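2,3-dihydroxybenzoate-AMP ligase (PDB 1MDB) belongs to the ANL superfamily of AMP-binding enzymes and binds adenosine monophosphate and 2,3-dihydroxy-benzoic acid in adjoining pockets. Local coordinates at residues N351-P356 with Y422-G427; D57-R62 with D168-P173. One frame throughout, in Å; residues are numbered along the deposited sequence.

Interaction 1: N351-P356 with Y422-G427. With AMP (adenosine monophosphate), chain D.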
ATOM      1  N   ASN A 351       1.017  17.970  10.633  1.00 37.77           N
ATOM      2  CA  ASN A 351       2.472  17.948  10.697  1.00 38.39           C
ATOM      3  C   ASN A 351       3.147  16.633  11.060  1.00 38.30           C
ATOM      4  O   ASN A 351       4.374  16.562  11.075  1.00 38.66           O
ATOM      5  CB  ASN A 351       2.955  19.059  11.635  1.00 36.99           C
ATOM      6  CG  ASN A 351       2.536  20.435  11.161  1.00 39.86           C
ATOM      7  OD1 ASN A 351       2.992  20.916  10.120  1.00 39.83           O
ATOM      8  ND2 ASN A 351       1.648  21.077  11.916  1.00 41.32           N
ATOM      9  N   THR A 352       2.368  15.594  11.349  1.00 37.07           N
ATOM     10  CA  THR A 352       2.966  14.305  11.687  1.00 35.98           C
ATOM     11  C   THR A 352       2.415  13.192  10.799  1.00 36.81           C
ATOM     12  O   THR A 352       1.479  13.398  10.032  1.00 37.79           O
ATOM     13  CB  THR A 352       2.700  13.908  13.162  1.00 36.14           C
ATOM     14  OG1 THR A 352       1.365  13.399  13.298  1.00 33.85           O
ATOM     15  CG2 THR A 352       2.873  15.111  14.075  1.00 34.18           C
ATOM     16  N   GLN A 353       3.009  12.012  10.916  1.00 36.03           N
ATOM     17  CA  GLN A 353       2.577  10.851  10.155  1.00 36.00           C
ATOM     18  C   GLN A 353       2.010   9.790  11.110  1.00 35.36           C
ATOM     19  O   GLN A 353       2.159   8.591  10.878  1.00 36.45           O
ATOM     20  CB  GLN A 353       3.756  10.273   9.354  1.00 32.82           C
ATOM     21  CG  GLN A 353       4.130  11.042   8.076  1.00 32.75           C
ATOM     22  CD  GLN A 353       4.474  12.509   8.311  1.00 33.51           C
ATOM     23  OE1 GLN A 353       3.614  13.388   8.225  1.00 37.64           O
ATOM     24  NE2 GLN A 353       5.732  12.776   8.611  1.00 30.64           N
ATOM     25  N   GLY A 354       1.378  10.249  12.193  1.00 36.22           N
ATOM     26  CA  GLY A 354       0.763   9.353  13.171  1.00 34.52           C
ATOM     27  C   GLY A 354       1.648   8.663  14.196  1.00 34.36           C
ATOM     28  O   GLY A 354       2.828   8.970  14.317  1.00 34.90           O
ATOM     29  N   LYS A 355       1.060   7.733  14.953  1.00 34.75           N
ATOM     30  CA  LYS A 355       1.783   6.959  15.965  1.00 34.33           C
ATOM     31  C   LYS A 355       1.333   5.505  15.844  1.00 33.29           C
ATOM     32  O   LYS A 355       0.225   5.238  15.395  1.00 33.46           O
ATOM     33  CB  LYS A 355       1.485   7.492  17.379  1.00 37.41           C
ATOM     34  CG  LYS A 355       0.030   7.381  17.817  1.00 40.30           C
ATOM     35  CD  LYS A 355      -0.186   7.938  19.229  1.00 43.85           C
ATOM     36  CE  LYS A 355      -1.666   7.879  19.628  1.00 44.77           C
ATOM     37  NZ  LYS A 355      -1.983   8.593  20.907  1.00 43.17           N
ATOM     38  N   PRO A 356       2.186   4.544  16.236  1.00 33.27           N
ATOM     39  CA  PRO A 356       1.802   3.129  16.133  1.00 33.12           C
ATOM     40  C   PRO A 356       0.353   2.853  16.518  1.00 35.17           C
ATOM     41  O   PRO A 356      -0.152   3.398  17.501  1.00 36.06           O
ATOM     42  CB  PRO A 356       2.798   2.440  17.051  1.00 32.21           C
ATOM     43  CG  PRO A 356       4.039   3.254  16.823  1.00 32.80           C
ATOM     44  CD  PRO A 356       3.527   4.681  16.834  1.00 30.84           C
ATOM     45  N   TYR A 422       4.448  10.358  18.388  1.00 45.74           N
ATOM     46  CA  TYR A 422       4.141  10.466  16.967  1.00 42.50           C
ATOM     47  C   TYR A 422       5.418  10.439  16.142  1.00 40.62           C
ATOM     48  O   TYR A 422       6.500  10.747  16.642  1.00 37.75           O
ATOM     49  CB  TYR A 422       3.349  11.746  16.668  1.00 41.67           C
ATOM     50  CG  TYR A 422       1.897  11.645  17.075  1.00 43.50           C
ATOM     51  CD1 TYR A 422       1.532  11.575  18.422  1.00 41.17           C
ATOM     52  CD2 TYR A 422       0.890  11.549  16.113  1.00 41.59           C
ATOM     53  CE1 TYR A 422       0.202  11.405  18.797  1.00 41.58           C
ATOM     54  CE2 TYR A 422      -0.442  11.380  16.479  1.00 40.81           C
ATOM     55  CZ  TYR A 422      -0.778  11.307  17.822  1.00 41.63           C
ATOM     56  OH  TYR A 422      -2.090  11.129  18.190  1.00 42.56           O
ATOM     57  N   ILE A 423       5.281  10.058  14.876  1.00 38.52           N
ATOM     58  CA  ILE A 423       6.416   9.970  13.974  1.00 36.28           C
ATOM     59  C   ILE A 423       6.353  11.052  12.907  1.00 35.54           C
ATOM     60  O   ILE A 423       5.329  11.249  12.246  1.00 34.16           O
ATOM     61  CB  ILE A 423       6.460   8.588  13.286  1.00 37.41           C
ATOM     62  CG1 ILE A 423       6.587   7.490  14.345  1.00 36.82           C
ATOM     63  CG2 ILE A 423       7.623   8.520  12.299  1.00 38.92           C
ATOM     64  CD1 ILE A 423       6.559   6.078  13.791  1.00 36.64           C
ATOM     65  N   VAL A 424       7.455  11.774  12.771  1.00 33.94           N
ATOM     66  CA  VAL A 424       7.573  12.814  11.774  1.00 34.98           C
ATOM     67  C   VAL A 424       8.641  12.280  10.830  1.00 36.62           C
ATOM     68  O   VAL A 424       9.831  12.323  11.134  1.00 37.18           O
ATOM     69  CB  VAL A 424       8.031  14.139  12.389  1.00 35.31           C
ATOM     70  CG1 VAL A 424       8.145  15.200  11.299  1.00 36.74           C
ATOM     71  CG2 VAL A 424       7.033  14.583  13.455  1.00 35.84           C
ATOM     72  N   VAL A 425       8.193  11.744   9.699  1.00 35.69           N
ATOM     73  CA  VAL A 425       9.080  11.168   8.701  1.00 34.47           C
ATOM     74  C   VAL A 425       9.801  12.232   7.883  1.00 34.66           C
ATOM     75  O   VAL A 425       9.201  13.228   7.471  1.00 34.16           O
ATOM     76  CB  VAL A 425       8.284  10.245   7.739  1.00 35.17           C
ATOM     77  CG1 VAL A 425       9.221   9.600   6.708  1.00 35.14           C
ATOM     78  CG2 VAL A 425       7.569   9.170   8.539  1.00 32.99           C
ATOM     79  N   GLU A 426      11.098  12.024   7.675  1.00 34.13           N
ATOM     80  CA  GLU A 426      11.910  12.934   6.872  1.00 35.63           C
ATOM     81  C   GLU A 426      11.793  12.436   5.442  1.00 33.47           C
ATOM     82  O   GLU A 426      11.516  13.198   4.521  1.00 33.72           O
ATOM     83  CB  GLU A 426      13.393  12.876   7.282  1.00 37.19           C
ATOM     84  CG  GLU A 426      14.314  13.711   6.376  1.00 37.58           C
ATOM     85  CD  GLU A 426      15.802  13.427   6.589  1.00 41.27           C
ATOM     86  OE1 GLU A 426      16.332  12.476   5.976  1.00 41.84           O
ATOM     87  OE2 GLU A 426      16.443  14.155   7.372  1.00 41.22           O
ATOM     88  N   GLY A 427      12.023  11.135   5.291  1.00 33.20           N
ATOM     89  CA  GLY A 427      11.976  10.471   4.003  1.00 33.13           C
ATOM     90  C   GLY A 427      12.759   9.176   4.115  1.00 33.02           C
ATOM     91  O   GLY A 427      13.228   8.838   5.204  1.00 33.50           O
TER
HETATM   92  P   AMP D 600       4.641  -0.260   1.340  1.00 37.86           P
HETATM   93  O1P AMP D 600       4.847  -1.662   1.848  1.00 35.62           O
HETATM   94  O2P AMP D 600       4.579  -0.143  -0.147  1.00 36.44           O
HETATM   95  O3P AMP D 600       3.472   0.419   2.006  1.00 36.15           O
HETATM   96  O5' AMP D 600       5.994   0.625   1.687  1.00 33.19           O
HETATM   97  C5' AMP D 600       6.289   1.110   3.028  1.00 33.03           C
HETATM   98  C4' AMP D 600       7.292   2.268   2.947  1.00 35.40           C
HETATM   99  O4' AMP D 600       6.610   3.303   2.265  1.00 35.95           O
HETATM  100  C3' AMP D 600       7.670   2.891   4.259  1.00 35.82           C
HETATM  101  O3' AMP D 600       8.735   2.190   4.897  1.00 36.21           O
HETATM  102  C2' AMP D 600       8.018   4.318   3.856  1.00 36.88           C
HETATM  103  O2' AMP D 600       9.391   4.429   3.423  1.00 37.21           O
HETATM  104  C1' AMP D 600       7.015   4.571   2.758  1.00 36.67           C
HETATM  105  N9  AMP D 600       5.739   5.429   3.457  1.00 37.14           N
HETATM  106  C8  AMP D 600       4.478   4.950   3.561  1.00 37.97           C
HETATM  107  N7  AMP D 600       3.659   5.839   4.117  1.00 36.15           N
HETATM  108  C5  AMP D 600       4.436   6.880   4.358  1.00 35.27           C
HETATM  109  C6  AMP D 600       4.029   8.082   4.927  1.00 35.95           C
HETATM  110  N6  AMP D 600       2.769   8.321   5.292  1.00 35.39           N
HETATM  111  N1  AMP D 600       5.008   9.034   5.086  1.00 37.38           N
HETATM  112  C2  AMP D 600       6.305   8.833   4.718  1.00 37.39           C
HETATM  113  N3  AMP D 600       6.690   7.675   4.165  1.00 36.31           N
HETATM  114  C4  AMP D 600       5.761   6.673   3.972  1.00 36.69           C
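In the AMP-binding pocket of this ANL-superfamily enzyme, the turn that follows helix 346-351 is clasped to the start of strand 423-428, and Q353 and V425, one from each segment, both touch the adenine. Two backbone hydrogen bonds make the clasp. Q353 N gives its hydrogen to I423 O at 2.8 Å, and I423 N returns one to G354 O at 2.7 Å, so I423 is held through both its N-H and its carbonyl. G354 adopts a positive phi of 79°, a turn easy for a residue without a side chain, and this brings its carbonyl round to I423.

Next to I423, the ring of Y422 packs against K355. K355 CB stands over the ring centre in a CH-pi contact, 4.1 Å from the centroid of Y422. With chi1 at 63°, the lysine's extended chain runs on across the ring, where K355 CD comes 3.5 Å from Y422 CE1. A long aliphatic chain ending in a charge suits this partly exposed place, while the hydroxyl of the buried Y422 is hydrogen-bonded to D344 OD1. T352 OG1 approaches Y422 CD2 obliquely; it donates its hydrogen bond to I348 O and is itself reached by a weak bond from G354 N.

On the adenine side, V425 CG1 packs 3.6 Å from AMP C2, and Q353 CG lies 3.7 Å from AMP N1. The compact branched valine gives the base an apolar neighbour. F330 of strand 325-331 touches Q353, I423 and V425, while strand 423-428 pairs with strand 409-417 and K355 makes a backbone hydrogen bond with Y339 of strand 337-339.

Interaction 2: D57-R62 with D168-P173; sequences DTRADR and DLHTEP
R62 and T171 join helix 53-70 to the irregular segment 168-173, part of the loop between strands 164-165 and 184-189, in a surface helix-to-loop contact within the AMP-binding enzyme family region. T171 N donates a hydrogen bond to R62 O at 2.9 Å. H170 CA adds a CA-H...O contact to the same oxygen.

The arginine side chain then climbs over the loop. Its CB lies 3.2 Å from T171 O and also meets H170 CB; its CG stays beside T171 O and packs against P173 CG at 4.0 Å. R62 CD and NE continue past T171 O, and R62 CZ lies 3.3 Å from it. The bend of R62 at chi3, 63°, folds the guanidinium back so that T171 O lies over one of its faces, off-centre. R62 NH1 is 3.1 Å from that oxygen, but the angle is too poor for a hydrogen bond. A long, flexible arginine suits this place: its methylenes pack on the loop while its charged end remains near the surface. The rigid proline ring offers an apolar flank, with P173 CD near R62 NH1.

One helical turn earlier, R59 O is 3.7 Å from H170 CD2. The R59 guanidinium and the imidazole are turned 88° apart, and E90 OE1 forms a salt bridge with R59 NE and a hydrogen bond with H170 NE2. At the far tip of R62, NH1 forms a long salt bridge of 3.7 Å to E172 OE1, which approaches the rim of the guanidinium in its own plane.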
ATOM      1  N   ASP A  57     -19.786 -15.177   0.923  1.00 36.26           N
ATOM      2  CA  ASP A  57     -19.555 -16.387   1.704  1.00 36.16           C
ATOM      3  C   ASP A  57     -19.817 -17.622   0.834  1.00 35.57           C
ATOM      4  O   ASP A  57     -18.976 -18.527   0.740  1.00 35.54           O
ATOM      5  CB  ASP A  57     -20.496 -16.400   2.915  1.00 37.38           C
ATOM      6  CG  ASP A  57     -20.160 -17.494   3.914  1.00 37.29           C
ATOM      7  OD1 ASP A  57     -21.087 -18.196   4.361  1.00 37.24           O
ATOM      8  OD2 ASP A  57     -18.975 -17.646   4.270  1.00 39.54           O
ATOM      9  N   THR A  58     -20.980 -17.645   0.191  1.00 31.48           N
ATOM     10  CA  THR A  58     -21.363 -18.767  -0.661  1.00 32.02           C
ATOM     11  C   THR A  58     -20.437 -18.953  -1.865  1.00 31.92           C
ATOM     12  O   THR A  58     -19.990 -20.059  -2.130  1.00 32.57           O
ATOM     13  CB  THR A  58     -22.817 -18.615  -1.170  1.00 30.58           C
ATOM     14  OG1 THR A  58     -23.715 -18.604  -0.056  1.00 31.50           O
ATOM     15  CG2 THR A  58     -23.187 -19.778  -2.091  1.00 32.56           C
ATOM     16  N   ARG A  59     -20.155 -17.877  -2.594  1.00 32.58           N
ATOM     17  CA  ARG A  59     -19.279 -17.971  -3.756  1.00 31.49           C
ATOM     18  C   ARG A  59     -17.887 -18.470  -3.357  1.00 30.71           C
ATOM     19  O   ARG A  59     -17.262 -19.226  -4.094  1.00 31.33           O
ATOM     20  CB  ARG A  59     -19.188 -16.610  -4.456  1.00 31.44           C
ATOM     21  CG  ARG A  59     -20.553 -16.084  -4.907  1.00 33.43           C
ATOM     22  CD  ARG A  59     -20.466 -14.770  -5.680  1.00 33.69           C
ATOM     23  NE  ARG A  59     -19.674 -14.900  -6.897  1.00 35.18           N
ATOM     24  CZ  ARG A  59     -20.104 -14.569  -8.111  1.00 33.97           C
ATOM     25  NH1 ARG A  59     -21.324 -14.087  -8.273  1.00 34.74           N
ATOM     26  NH2 ARG A  59     -19.312 -14.720  -9.164  1.00 34.31           N
ATOM     27  N   ALA A  60     -17.416 -18.055  -2.185  1.00 29.15           N
ATOM     28  CA  ALA A  60     -16.110 -18.463  -1.682  1.00 28.22           C
ATOM     29  C   ALA A  60     -16.055 -19.979  -1.416  1.00 28.84           C
ATOM     30  O   ALA A  60     -15.043 -20.637  -1.710  1.00 25.60           O
ATOM     31  CB  ALA A  60     -15.786 -17.694  -0.407  1.00 23.99           C
ATOM     32  N   ASP A  61     -17.132 -20.525  -0.849  1.00 28.82           N
ATOM     33  CA  ASP A  61     -17.202 -21.956  -0.576  1.00 30.10           C
ATOM     34  C   ASP A  61     -17.217 -22.699  -1.897  1.00 32.19           C
ATOM     35  O   ASP A  61     -16.416 -23.611  -2.133  1.00 31.32           O
ATOM     36  CB  ASP A  61     -18.478 -22.321   0.183  1.00 33.38           C
ATOM     37  CG  ASP A  61     -18.374 -22.070   1.662  1.00 33.68           C
ATOM     38  OD1 ASP A  61     -17.246 -22.117   2.194  1.00 34.39           O
ATOM     39  OD2 ASP A  61     -19.428 -21.844   2.296  1.00 38.25           O
ATOM     40  N   ARG A  62     -18.144 -22.296  -2.757  1.00 32.34           N
ATOM     41  CA  ARG A  62     -18.288 -22.922  -4.057  1.00 33.19           C
ATOM     42  C   ARG A  62     -17.045 -22.785  -4.928  1.00 32.80           C
ATOM     43  O   ARG A  62     -16.761 -23.662  -5.746  1.00 31.57           O
ATOM     44  CB  ARG A  62     -19.509 -22.348  -4.783  1.00 33.68           C
ATOM     45  CG  ARG A  62     -20.847 -22.732  -4.145  1.00 34.47           C
ATOM     46  CD  ARG A  62     -22.035 -22.149  -4.919  1.00 32.96           C
ATOM     47  NE  ARG A  62     -22.144 -22.665  -6.284  1.00 34.35           N
ATOM     48  CZ  ARG A  62     -22.515 -23.906  -6.593  1.00 33.92           C
ATOM     49  NH1 ARG A  62     -22.818 -24.766  -5.634  1.00 31.58           N
ATOM     50  NH2 ARG A  62     -22.590 -24.284  -7.864  1.00 31.35           N
ATOM     51  N   ASP A 168     -16.399 -20.680 -14.461  1.00 40.38           N
ATOM     52  CA  ASP A 168     -16.724 -22.094 -14.609  1.00 41.63           C
ATOM     53  C   ASP A 168     -16.115 -22.979 -13.518  1.00 40.00           C
ATOM     54  O   ASP A 168     -16.169 -24.202 -13.609  1.00 40.70           O
ATOM     55  CB  ASP A 168     -16.296 -22.601 -15.997  1.00 42.16           C
ATOM     56  CG  ASP A 168     -17.091 -21.955 -17.127  1.00 44.31           C
ATOM     57  OD1 ASP A 168     -18.312 -21.758 -16.959  1.00 46.43           O
ATOM     58  OD2 ASP A 168     -16.508 -21.651 -18.188  1.00 44.13           O
ATOM     59  N   LEU A 169     -15.558 -22.365 -12.479  1.00 37.00           N
ATOM     60  CA  LEU A 169     -14.950 -23.135 -11.398  1.00 35.08           C
ATOM     61  C   LEU A 169     -15.867 -23.420 -10.207  1.00 35.08           C
ATOM     62  O   LEU A 169     -15.740 -24.454  -9.555  1.00 33.94           O
ATOM     63  CB  LEU A 169     -13.673 -22.440 -10.915  1.00 34.95           C
ATOM     64  CG  LEU A 169     -12.502 -22.533 -11.893  1.00 35.28           C
ATOM     65  CD1 LEU A 169     -11.349 -21.658 -11.433  1.00 37.39           C
ATOM     66  CD2 LEU A 169     -12.068 -23.981 -11.999  1.00 36.10           C
ATOM     67  N   HIS A 170     -16.791 -22.512  -9.924  1.00 34.07           N
ATOM     68  CA  HIS A 170     -17.703 -22.706  -8.809  1.00 34.31           C
ATOM     69  C   HIS A 170     -18.413 -24.048  -8.953  1.00 35.19           C
ATOM     70  O   HIS A 170     -18.870 -24.407 -10.042  1.00 34.00           O
ATOM     71  CB  HIS A 170     -18.737 -21.577  -8.766  1.00 34.45           C
ATOM     72  CG  HIS A 170     -18.130 -20.212  -8.703  1.00 34.74           C
ATOM     73  ND1 HIS A 170     -17.393 -19.680  -9.739  1.00 34.60           N
ATOM     74  CD2 HIS A 170     -18.129 -19.279  -7.720  1.00 34.34           C
ATOM     75  CE1 HIS A 170     -16.964 -18.478  -9.397  1.00 36.70           C
ATOM     76  NE2 HIS A 170     -17.396 -18.210  -8.178  1.00 36.13           N
ATOM     77  N   THR A 171     -18.505 -24.775  -7.847  1.00 34.84           N
ATOM     78  CA  THR A 171     -19.144 -26.082  -7.833  1.00 36.07           C
ATOM     79  C   THR A 171     -19.732 -26.344  -6.449  1.00 36.31           C
ATOM     80  O   THR A 171     -19.752 -25.456  -5.596  1.00 32.43           O
ATOM     81  CB  THR A 171     -18.118 -27.184  -8.172  1.00 37.24           C
ATOM     82  OG1 THR A 171     -18.785 -28.441  -8.334  1.00 39.20           O
ATOM     83  CG2 THR A 171     -17.091 -27.303  -7.064  1.00 37.13           C
ATOM     84  N   GLU A 172     -20.213 -27.565  -6.231  1.00 37.24           N
ATOM     85  CA  GLU A 172     -20.795 -27.938  -4.949  1.00 38.57           C
ATOM     86  C   GLU A 172     -19.738 -27.869  -3.844  1.00 37.97           C
ATOM     87  O   GLU A 172     -18.636 -28.389  -3.996  1.00 36.71           O
ATOM     88  CB  GLU A 172     -21.361 -29.355  -5.027  1.00 42.25           C
ATOM     89  CG  GLU A 172     -22.339 -29.680  -3.923  1.00 47.00           C
ATOM     90  CD  GLU A 172     -23.445 -28.652  -3.844  1.00 50.64           C
ATOM     91  OE1 GLU A 172     -23.909 -28.206  -4.916  1.00 51.72           O
ATOM     92  OE2 GLU A 172     -23.852 -28.293  -2.719  1.00 53.63           O
ATOM     93  N   PRO A 173     -20.066 -27.217  -2.714  1.00 37.15           N
ATOM     94  CA  PRO A 173     -19.128 -27.093  -1.595  1.00 38.21           C
ATOM     95  C   PRO A 173     -18.645 -28.458  -1.119  1.00 40.26           C
ATOM     96  O   PRO A 173     -19.315 -29.468  -1.326  1.00 40.32           O
ATOM     97  CB  PRO A 173     -19.957 -26.378  -0.533  1.00 36.09           C
ATOM     98  CG  PRO A 173     -20.888 -25.543  -1.345  1.00 35.53           C
ATOM     99  CD  PRO A 173     -21.321 -26.504  -2.420  1.00 35.71           C
TER

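The two contacts lie on opposite sides of the chain's centre, their own centres 44 Å apart and their nearest atoms about 31 Å apart, so neither touches the other. Interaction 1 belongs to the nucleotide site: it supplies two of the residues around AMP, and the Q353 side chain is also about 9 Å from the bound 2,3-dihydroxy-benzoic acid. Interaction 2 is a surface contact, its centre 29 Å from the centre of the chain against 17 Å for the buried interaction 1. Along the sequence they follow in series, 57-62 with 168-173 closing before 351-356 with 422-427 opens.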